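Local coordinates for protein glycerol-3-phosphate dehydrogenase [NAD(+)] (Dunaliella salina, PDB 6IUY) that probably reduces dihydroxyacetone phosphate to sn-glycerol 3-phosphate with NADH and, through a fused haloacid dehalogenase-like phosphatase domain, allows direct conversion to glycerol, at residues A[222-232]-A[240-250]; A[463-473]-A[587-595]. One frame throughout, in Å; residues are numbered along the deposited sequence.

Contact 1: residues A[222-232]-A[240-250]; sequences DAFICFGGVMQ and ADWFVRSYDEL
Ile225 CD1 touches Trp242 CE3 (3.5 Å) and Leu250 CD2 (3.5 Å). Strands 223-227 and 242-244 run parallel, joined through helix 234-238 as a beta-alpha-beta crossover at one end of the sheet in the haloacid dehalogenase-like domain. Ile225 and Trp242 extend the same way from their strands, while Leu250, from the helix after the second strand, points back against Ile225. Farther along the same face, the rings of Phe227 and Tyr247 form an offset stack, with centroids 4.0 Å apart and planes 8° from parallel. Phe227 has CG anti to its backbone N (chi1 180°), which carries the ring toward Tyr247; Gly229 N sits over the opposite face, toward its rim. The Tyr247 hydroxyl is bonded beyond the pair, to Thr45 O. On the other face of the sheet, Cys226 CB presses tightly on Ala240 CB (3.5 Å), and Cys226 SG lies in the plane of the Phe243 ring, 5.2 Å from its centroid. Backbone hydrogen bonds of the parallel pair close the seam: Cys226 N to Trp242 O (2.8 Å), Val244 N to Cys226 O, Gly228 N to Val244 O. Asp241 grips Phe224 twice, giving its own N-H to Phe224 O (2.8 Å) and receiving Phe224 N on OD2 (3.0 Å), at the anti lone pair, in a bond of 160° at the hydrogen.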
loop_
_atom_site.group_PDB
_atom_site.type_symbol
_atom_site.label_atom_id
_atom_site.label_comp_id
_atom_site.label_asym_id
_atom_site.label_seq_id
_atom_site.Cartn_x
_atom_site.Cartn_y
_atom_site.Cartn_z
ATOM N N ASP A 222 5.633 -40.982 8.636
ATOM C CA ASP A 222 7.039 -40.864 8.996
ATOM C C ASP A 222 7.296 -41.644 10.266
ATOM O O ASP A 222 8.425 -42.024 10.558
ATOM C CB ASP A 222 7.437 -39.400 9.149
ATOM C CG ASP A 222 7.381 -38.652 7.827
ATOM O OD1 ASP A 222 8.241 -38.923 6.963
ATOM O OD2 ASP A 222 6.472 -37.813 7.637
ATOM N N ALA A 223 6.228 -41.917 11.004
ATOM C CA ALA A 223 6.340 -42.749 12.186
ATOM C C ALA A 223 4.999 -43.382 12.542
ATOM O O ALA A 223 3.940 -42.788 12.349
ATOM C CB ALA A 223 6.876 -41.934 13.354
ATOM N N PHE A 224 5.059 -44.609 13.047
ATOM C CA PHE A 224 3.876 -45.302 13.518
ATOM C C PHE A 224 3.973 -45.464 15.024
ATOM O O PHE A 224 4.942 -46.008 15.537
ATOM C CB PHE A 224 3.724 -46.657 12.810
ATOM C CG PHE A 224 2.727 -47.580 13.446
ATOM C CD1 PHE A 224 1.480 -47.126 13.828
ATOM C CD2 PHE A 224 3.034 -48.916 13.643
ATOM C CE1 PHE A 224 0.556 -47.991 14.418
ATOM C CE2 PHE A 224 2.117 -49.784 14.227
ATOM C CZ PHE A 224 0.881 -49.324 14.614
ATOM N N ILE A 225 2.977 -44.932 15.720
ATOM C CA ILE A 225 2.819 -45.124 17.149
ATOM C C ILE A 225 1.697 -46.122 17.343
ATOM O O ILE A 225 0.561 -45.886 16.898
ATOM C CB ILE A 225 2.480 -43.808 17.887
ATOM C CG1 ILE A 225 3.666 -42.837 17.839
ATOM C CG2 ILE A 225 2.047 -44.093 19.322
ATOM C CD1 ILE A 225 3.346 -41.451 18.335
ATOM N N CYS A 226 2.011 -47.248 17.977
ATOM C CA CYS A 226 0.993 -48.271 18.186
ATOM C C CYS A 226 0.308 -48.058 19.518
ATOM O O CYS A 226 0.962 -47.981 20.562
ATOM C CB CYS A 226 1.597 -49.674 18.113
ATOM S SG CYS A 226 0.442 -50.978 18.646
ATOM N N PHE A 227 -1.012 -47.958 19.477
ATOM C CA PHE A 227 -1.806 -47.794 20.687
ATOM C C PHE A 227 -2.482 -49.097 21.109
ATOM O O PHE A 227 -3.498 -49.504 20.536
ATOM C CB PHE A 227 -2.854 -46.710 20.480
ATOM C CG PHE A 227 -3.721 -46.477 21.672
ATOM C CD1 PHE A 227 -3.298 -45.647 22.702
ATOM C CD2 PHE A 227 -4.968 -47.070 21.758
ATOM C CE1 PHE A 227 -4.108 -45.426 23.793
ATOM C CE2 PHE A 227 -5.781 -46.853 22.841
ATOM C CZ PHE A 227 -5.360 -46.037 23.862
ATOM N N GLY A 228 -1.914 -49.737 22.124
ATOM C CA GLY A 228 -2.435 -50.991 22.642
ATOM C C GLY A 228 -3.243 -50.809 23.913
ATOM O O GLY A 228 -3.295 -51.702 24.756
ATOM N N GLY A 229 -3.871 -49.645 24.054
ATOM C CA GLY A 229 -4.701 -49.374 25.211
ATOM C C GLY A 229 -5.908 -50.288 25.254
ATOM O O GLY A 229 -6.347 -50.693 26.329
ATOM N N VAL A 230 -6.444 -50.613 24.081
ATOM C CA VAL A 230 -7.612 -51.492 23.982
ATOM C C VAL A 230 -7.208 -52.930 23.642
ATOM O O VAL A 230 -7.452 -53.847 24.419
ATOM C CB VAL A 230 -8.619 -50.978 22.925
ATOM C CG1 VAL A 230 -9.507 -52.105 22.435
ATOM C CG2 VAL A 230 -9.455 -49.838 23.494
ATOM N N MET A 231 -6.599 -53.117 22.476
ATOM C CA MET A 231 -6.046 -54.414 22.094
ATOM C C MET A 231 -4.552 -54.260 21.807
ATOM O O MET A 231 -4.140 -53.351 21.085
ATOM C CB MET A 231 -6.777 -54.985 20.875
ATOM N N GLN A 232 -3.744 -55.154 22.370
ATOM C CA GLN A 232 -2.290 -55.025 22.296
ATOM C C GLN A 232 -1.749 -55.418 20.928
ATOM O O GLN A 232 -1.253 -54.563 20.188
ATOM C CB GLN A 232 -1.622 -55.859 23.392
ATOM C CG GLN A 232 -2.105 -55.489 24.799
ATOM C CD GLN A 232 -0.986 -54.993 25.709
ATOM O OE1 GLN A 232 0.194 -55.258 25.463
ATOM N NE2 GLN A 232 -1.356 -54.267 26.770
ATOM N N ALA A 240 6.359 -51.293 15.605
ATOM C CA ALA A 240 5.937 -49.920 15.862
ATOM C C ALA A 240 7.109 -49.053 16.299
ATOM O O ALA A 240 8.059 -49.534 16.927
ATOM C CB ALA A 240 4.842 -49.887 16.916
ATOM N N ASP A 241 7.029 -47.767 15.973
ATOM C CA ASP A 241 8.063 -46.807 16.332
ATOM C C ASP A 241 7.953 -46.392 17.788
ATOM O O ASP A 241 8.861 -45.772 18.346
ATOM C CB ASP A 241 7.971 -45.571 15.437
ATOM C CG ASP A 241 8.595 -45.787 14.084
ATOM O OD1 ASP A 241 9.695 -46.373 14.034
ATOM O OD2 ASP A 241 7.993 -45.364 13.075
ATOM N N TRP A 242 6.833 -46.737 18.404
ATOM C CA TRP A 242 6.562 -46.305 19.763
ATOM C C TRP A 242 5.281 -46.999 20.211
ATOM O O TRP A 242 4.261 -46.912 19.539
ATOM C CB TRP A 242 6.442 -44.771 19.814
ATOM C CG TRP A 242 6.231 -44.170 21.168
ATOM C CD1 TRP A 242 6.188 -44.823 22.362
ATOM C CD2 TRP A 242 6.035 -42.779 21.467
ATOM N NE1 TRP A 242 5.976 -43.929 23.387
ATOM C CE2 TRP A 242 5.876 -42.669 22.864
ATOM C CE3 TRP A 242 5.977 -41.618 20.690
ATOM C CZ2 TRP A 242 5.666 -41.446 23.498
ATOM C CZ3 TRP A 242 5.762 -40.412 21.319
ATOM C CH2 TRP A 242 5.615 -40.332 22.711
ATOM N N PHE A 243 5.344 -47.721 21.325
ATOM C CA PHE A 243 4.170 -48.422 21.836
ATOM C C PHE A 243 3.668 -47.748 23.100
ATOM O O PHE A 243 4.440 -47.516 24.031
ATOM C CB PHE A 243 4.485 -49.902 22.112
ATOM C CG PHE A 243 3.367 -50.634 22.796
ATOM C CD1 PHE A 243 2.234 -51.009 22.092
ATOM C CD2 PHE A 243 3.439 -50.937 24.144
ATOM C CE1 PHE A 243 1.193 -51.673 22.719
ATOM C CE2 PHE A 243 2.404 -51.605 24.776
ATOM C CZ PHE A 243 1.279 -51.972 24.064
ATOM N N VAL A 244 2.377 -47.433 23.133
ATOM C CA VAL A 244 1.811 -46.757 24.291
ATOM C C VAL A 244 0.522 -47.419 24.744
ATOM O O VAL A 244 -0.186 -48.040 23.948
ATOM C CB VAL A 244 1.541 -45.251 24.006
ATOM C CG1 VAL A 244 2.337 -44.778 22.793
ATOM C CG2 VAL A 244 0.058 -44.989 23.816
ATOM N N ARG A 245 0.227 -47.281 26.034
ATOM C CA ARG A 245 -0.952 -47.899 26.634
ATOM C C ARG A 245 -1.984 -46.845 27.018
ATOM O O ARG A 245 -3.192 -47.093 26.983
ATOM C CB ARG A 245 -0.559 -48.731 27.858
ATOM C CG ARG A 245 0.148 -50.032 27.516
ATOM C CD ARG A 245 0.355 -50.898 28.748
ATOM N NE ARG A 245 0.763 -52.260 28.399
ATOM C CZ ARG A 245 2.025 -52.637 28.187
ATOM N NH1 ARG A 245 3.012 -51.749 28.282
ATOM N NH2 ARG A 245 2.299 -53.901 27.870
ATOM N N SER A 246 -1.494 -45.665 27.381
ATOM C CA SER A 246 -2.357 -44.536 27.698
ATOM C C SER A 246 -2.100 -43.351 26.760
ATOM O O SER A 246 -0.989 -43.187 26.228
ATOM C CB SER A 246 -2.152 -44.108 29.151
ATOM O OG SER A 246 -3.058 -43.079 29.509
ATOM N N TYR A 247 -3.121 -42.523 26.555
ATOM C CA TYR A 247 -2.947 -41.343 25.723
ATOM C C TYR A 247 -2.247 -40.226 26.484
ATOM O O TYR A 247 -1.693 -39.317 25.869
ATOM C CB TYR A 247 -4.291 -40.862 25.159
ATOM C CG TYR A 247 -4.645 -41.587 23.886
ATOM C CD1 TYR A 247 -3.692 -41.779 22.896
ATOM C CD2 TYR A 247 -5.905 -42.124 23.694
ATOM C CE1 TYR A 247 -3.994 -42.455 21.738
ATOM C CE2 TYR A 247 -6.217 -42.804 22.543
ATOM C CZ TYR A 247 -5.259 -42.969 21.568
ATOM O OH TYR A 247 -5.567 -43.655 20.419
ATOM N N ASP A 248 -2.240 -40.294 27.814
ATOM C CA ASP A 248 -1.515 -39.283 28.570
ATOM C C ASP A 248 -0.016 -39.566 28.461
ATOM O O ASP A 248 0.812 -38.791 28.929
ATOM C CB ASP A 248 -1.989 -39.201 30.038
ATOM C CG ASP A 248 -1.858 -40.523 30.802
ATOM O OD1 ASP A 248 -0.892 -41.285 30.562
ATOM O OD2 ASP A 248 -2.730 -40.789 31.665
ATOM N N GLU A 249 0.335 -40.667 27.807
ATOM C CA GLU A 249 1.732 -40.937 27.475
ATOM C C GLU A 249 2.137 -40.078 26.275
ATOM O O GLU A 249 3.241 -39.533 26.224
ATOM C CB GLU A 249 1.925 -42.425 27.177
ATOM C CG GLU A 249 3.364 -42.929 27.136
ATOM C CD GLU A 249 3.425 -44.461 27.137
ATOM O OE1 GLU A 249 4.472 -45.029 26.731
ATOM O OE2 GLU A 249 2.414 -45.092 27.543
ATOM N N LEU A 250 1.230 -39.957 25.310
ATOM C CA LEU A 250 1.466 -39.120 24.137
ATOM C C LEU A 250 1.342 -37.637 24.485
ATOM O O LEU A 250 2.179 -36.828 24.094
ATOM C CB LEU A 250 0.486 -39.476 23.018
ATOM C CG LEU A 250 0.769 -40.762 22.253
ATOM C CD1 LEU A 250 -0.399 -41.067 21.313
ATOM C CD2 LEU A 250 2.084 -40.628 21.496
#

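Contact 2: residues A[463-473]-A[587-595]; sequences LKNIVAVGAGI and FTTINRIIH. With 13P (1,3-dihydroxyacetonephosphate), chain D.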
loop_
_atom_site.group_PDB
_atom_site.type_symbol
_atom_site.label_atom_id
_atom_site.label_comp_id
_atom_site.label_asym_id
_atom_site.label_seq_id
_atom_site.Cartn_x
_atom_site.Cartn_y
_atom_site.Cartn_z
ATOM N N LEU A 463 12.677 1.567 8.601
ATOM C CA LEU A 463 12.860 2.813 7.838
ATOM C C LEU A 463 11.834 3.888 8.198
ATOM O O LEU A 463 12.101 5.090 8.089
ATOM C CB LEU A 463 12.792 2.545 6.328
ATOM C CG LEU A 463 14.004 1.838 5.726
ATOM C CD1 LEU A 463 13.880 1.717 4.210
ATOM C CD2 LEU A 463 15.285 2.561 6.109
ATOM N N LYS A 464 10.657 3.466 8.633
ATOM C CA LYS A 464 9.586 4.416 8.883
ATOM C C LYS A 464 9.904 5.394 10.020
ATOM O O LYS A 464 9.299 6.472 10.099
ATOM C CB LYS A 464 8.287 3.655 9.161
ATOM C CG LYS A 464 7.628 3.939 10.474
ATOM C CD LYS A 464 8.332 3.311 11.625
ATOM C CE LYS A 464 7.425 3.384 12.826
ATOM N NZ LYS A 464 8.106 3.305 14.137
ATOM N N ASN A 465 10.856 5.035 10.886
ATOM C CA ASN A 465 11.265 5.922 11.975
ATOM C C ASN A 465 12.104 7.056 11.448
ATOM O O ASN A 465 12.176 8.105 12.064
ATOM C CB ASN A 465 12.060 5.175 13.068
ATOM C CG ASN A 465 11.163 4.429 14.030
ATOM O OD1 ASN A 465 10.049 4.863 14.316
ATOM N ND2 ASN A 465 11.638 3.286 14.526
ATOM N N ILE A 466 12.774 6.847 10.323
ATOM C CA ILE A 466 13.432 7.979 9.666
ATOM C C ILE A 466 12.368 8.990 9.205
ATOM O O ILE A 466 12.468 10.175 9.501
ATOM C CB ILE A 466 14.259 7.566 8.423
ATOM C CG1 ILE A 466 15.378 6.590 8.783
ATOM C CG2 ILE A 466 14.818 8.824 7.707
ATOM C CD1 ILE A 466 16.174 6.122 7.551
ATOM N N VAL A 467 11.351 8.515 8.477
ATOM C CA VAL A 467 10.278 9.400 7.989
ATOM C C VAL A 467 9.579 10.102 9.147
ATOM O O VAL A 467 9.163 11.249 9.008
ATOM C CB VAL A 467 9.194 8.630 7.153
ATOM C CG1 VAL A 467 8.172 9.593 6.594
ATOM C CG2 VAL A 467 9.836 7.845 6.020
ATOM N N ALA A 468 9.443 9.428 10.294
ATOM C CA ALA A 468 8.768 10.043 11.440
ATOM C C ALA A 468 9.594 11.204 11.997
ATOM O O ALA A 468 9.024 12.173 12.521
ATOM C CB ALA A 468 8.483 9.012 12.546
ATOM N N VAL A 469 10.922 11.115 11.897
ATOM C CA VAL A 469 11.778 12.253 12.255
ATOM C C VAL A 469 11.495 13.407 11.298
ATOM O O VAL A 469 11.260 14.540 11.726
ATOM C CB VAL A 469 13.287 11.885 12.229
ATOM C CG1 VAL A 469 14.178 13.144 12.353
ATOM C CG2 VAL A 469 13.602 10.935 13.389
ATOM N N GLY A 470 11.483 13.111 10.003
ATOM C CA GLY A 470 11.176 14.130 9.017
ATOM C C GLY A 470 9.815 14.743 9.267
ATOM O O GLY A 470 9.663 15.948 9.204
ATOM N N ALA A 471 8.821 13.909 9.554
ATOM C CA ALA A 471 7.473 14.386 9.831
ATOM C C ALA A 471 7.446 15.348 11.001
ATOM O O ALA A 471 6.715 16.335 10.973
ATOM C CB ALA A 471 6.533 13.208 10.112
ATOM N N GLY A 472 8.215 15.043 12.049
ATOM C CA GLY A 472 8.282 15.902 13.221
ATOM C C GLY A 472 9.092 17.173 13.004
ATOM O O GLY A 472 8.849 18.176 13.652
ATOM N N ILE A 473 10.079 17.139 12.118
ATOM C CA ILE A 473 10.770 18.372 11.750
ATOM C C ILE A 473 9.759 19.286 11.051
ATOM O O ILE A 473 9.688 20.474 11.343
ATOM C CB ILE A 473 11.973 18.120 10.838
ATOM C CG1 ILE A 473 13.074 17.372 11.594
ATOM C CG2 ILE A 473 12.529 19.434 10.326
ATOM C CD1 ILE A 473 14.176 16.863 10.682
ATOM N N PHE A 587 15.521 10.938 2.530
ATOM C CA PHE A 587 16.374 10.307 3.541
ATOM C C PHE A 587 17.631 11.152 3.734
ATOM O O PHE A 587 18.090 11.386 4.850
ATOM C CB PHE A 587 16.773 8.881 3.139
ATOM C CG PHE A 587 15.668 7.873 3.269
ATOM C CD1 PHE A 587 14.434 8.227 3.771
ATOM C CD2 PHE A 587 15.880 6.558 2.896
ATOM C CE1 PHE A 587 13.427 7.275 3.897
ATOM C CE2 PHE A 587 14.880 5.613 3.016
ATOM C CZ PHE A 587 13.653 5.966 3.516
ATOM N N THR A 588 18.180 11.629 2.631
ATOM C CA THR A 588 19.432 12.351 2.682
ATOM C C THR A 588 19.282 13.739 3.281
ATOM O O THR A 588 20.131 14.161 4.081
ATOM C CB THR A 588 20.060 12.473 1.292
ATOM O OG1 THR A 588 20.523 11.188 0.875
ATOM C CG2 THR A 588 21.252 13.443 1.320
ATOM N N THR A 589 18.225 14.469 2.920
ATOM C CA THR A 589 18.133 15.814 3.481
ATOM C C THR A 589 17.719 15.755 4.949
ATOM O O THR A 589 18.093 16.629 5.721
ATOM C CB THR A 589 17.192 16.755 2.680
ATOM O OG1 THR A 589 15.964 16.960 3.381
ATOM C CG2 THR A 589 16.923 16.242 1.297
ATOM N N ILE A 590 16.999 14.715 5.363
ATOM C CA ILE A 590 16.732 14.529 6.797
ATOM C C ILE A 590 18.024 14.346 7.616
ATOM O O ILE A 590 18.148 14.889 8.720
ATOM C CB ILE A 590 15.817 13.316 7.052
ATOM C CG1 ILE A 590 14.399 13.589 6.548
ATOM C CG2 ILE A 590 15.812 12.966 8.532
ATOM C CD1 ILE A 590 13.458 12.383 6.641
ATOM N N ASN A 591 18.976 13.581 7.079
ATOM C CA ASN A 591 20.251 13.337 7.761
ATOM C C ASN A 591 21.131 14.582 7.756
ATOM O O ASN A 591 21.759 14.929 8.755
ATOM C CB ASN A 591 21.000 12.161 7.116
ATOM C CG ASN A 591 22.089 11.589 8.024
ATOM O OD1 ASN A 591 23.275 11.917 7.875
ATOM N ND2 ASN A 591 21.689 10.742 8.980
ATOM N N ARG A 592 21.158 15.258 6.616
ATOM C CA ARG A 592 21.860 16.513 6.492
ATOM C C ARG A 592 21.293 17.588 7.431
ATOM O O ARG A 592 22.031 18.468 7.887
ATOM C CB ARG A 592 21.814 16.973 5.042
ATOM C CG ARG A 592 22.619 16.078 4.116
ATOM C CD ARG A 592 23.725 16.891 3.471
ATOM N NE ARG A 592 23.242 17.586 2.285
ATOM C CZ ARG A 592 23.836 18.626 1.705
ATOM N NH1 ARG A 592 24.952 19.148 2.201
ATOM N NH2 ARG A 592 23.283 19.156 0.620
ATOM N N ILE A 593 19.995 17.509 7.726
ATOM C CA ILE A 593 19.341 18.441 8.668
ATOM C C ILE A 593 19.682 18.106 10.113
ATOM O O ILE A 593 20.079 18.974 10.890
ATOM C CB ILE A 593 17.800 18.433 8.498
ATOM C CG1 ILE A 593 17.423 19.078 7.163
ATOM C CG2 ILE A 593 17.104 19.156 9.667
ATOM C CD1 ILE A 593 15.997 18.947 6.828
ATOM N N ILE A 594 19.500 16.841 10.476
ATOM C CA ILE A 594 19.982 16.354 11.762
ATOM C C ILE A 594 21.412 16.809 12.039
ATOM O O ILE A 594 21.722 17.256 13.138
ATOM C CB ILE A 594 19.958 14.836 11.830
ATOM C CG1 ILE A 594 18.513 14.337 11.941
ATOM C CG2 ILE A 594 20.823 14.352 13.009
ATOM C CD1 ILE A 594 18.331 12.956 11.368
ATOM N N HIS A 595 22.285 16.695 11.046
ATOM C CA HIS A 595 23.695 16.979 11.292
ATOM C C HIS A 595 24.107 18.402 10.929
ATOM O O HIS A 595 25.272 18.753 11.032
ATOM C CB HIS A 595 24.553 15.947 10.568
ATOM C CG HIS A 595 24.459 14.593 11.189
ATOM N ND1 HIS A 595 24.924 14.331 12.463
ATOM C CD2 HIS A 595 23.901 13.437 10.751
ATOM C CE1 HIS A 595 24.676 13.072 12.771
ATOM N NE2 HIS A 595 24.057 12.504 11.747
HETATM P P 13P D . 8.382 5.835 18.051
HETATM O O1P 13P D . 7.652 5.135 16.930
HETATM O O2P 13P D . 7.396 5.977 19.174
HETATM O O3P 13P D . 8.833 7.176 17.535
HETATM O O1 13P D . 9.674 5.088 18.622
HETATM C C1 13P D . 10.242 3.959 17.998
HETATM C C2 13P D . 9.110 3.018 17.753
HETATM O O2 13P D . 8.170 2.999 18.518
HETATM C C3 13P D . 9.118 2.100 16.564
HETATM O O3 13P D . 7.799 2.035 16.043
#
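Ile590 is the bump that enters the hollow at Gly470 on the opposite helix. Its CD1 comes down on Gly470 CA (3.7 Å), where the missing side chain leaves room: a CB at that position would collide with this methyl. The same CD1 also touches Ile466 O (3.7 Å). An extended side chain, with chi1 -69° and chi2 174°, pushes CD1 to this depth, while the branch methyl CG2 rests obliquely against Val469 CG1 (4.2 Å). Within helices 454-477 and 585-594, the axes of the segments 463-473 and 587-594 approach to 9.9 Å at 62°, in the helical C-terminal part of the dehydrogenase.

Phe587 is a second bump: on one flank its ring reaches in among Leu463, Ile466 and Val467. Ile466 CG2 reaches CD1 of Phe587 (4.0 Å), Val467 CG2 meets the ring edge at CE1 (4.2 Å), and Leu463 CD1 approaches CE2. On the other flank Ile473 CD1 meets Ile593 CG2 (3.9 Å). Val571 of helix 564-577 packs on Leu463 and Ile466.

Lys464 and Asn465 lie away from this seam, in the dihydroxyacetone phosphate pocket, with Asn465 ND2 beside the ligand's C3 (3.5 Å). With an alanine at Asn465 the amide beside C3 is gone, which would probably open a gap there and leave the ligand less closely confined. All the touching side chains between the helices are buried and apolar, which implies that their mutual placement rests on shape and exclusion of water, while polar groups of both helices find partners off this seam, at the ligand or elsewhere in the fold.

Contacts 1 and 2 lie on opposite sides of the chain's centre, with centres 62 Å apart and nearest atoms about 40 Å apart, and they share no helix, strand or sheet. Along the chain, contact 1 is complete well before the first helix of contact 2 begins. Contact 1 belongs to the six-stranded parallel sheet of the haloacid dehalogenase-like domain, whose magnesium ion is held by Asp41, Asp43 and Asp206. Contact 2 joins helices of the dehydrogenase C-terminal region, and the eight-stranded mixed sheet falls between the two contacts in sequence. This separation fits a di-domain enzyme, with contact 1 in the module carrying the magnesium site and contact 2 in the module carrying the dihydroxyacetone phosphate pocket.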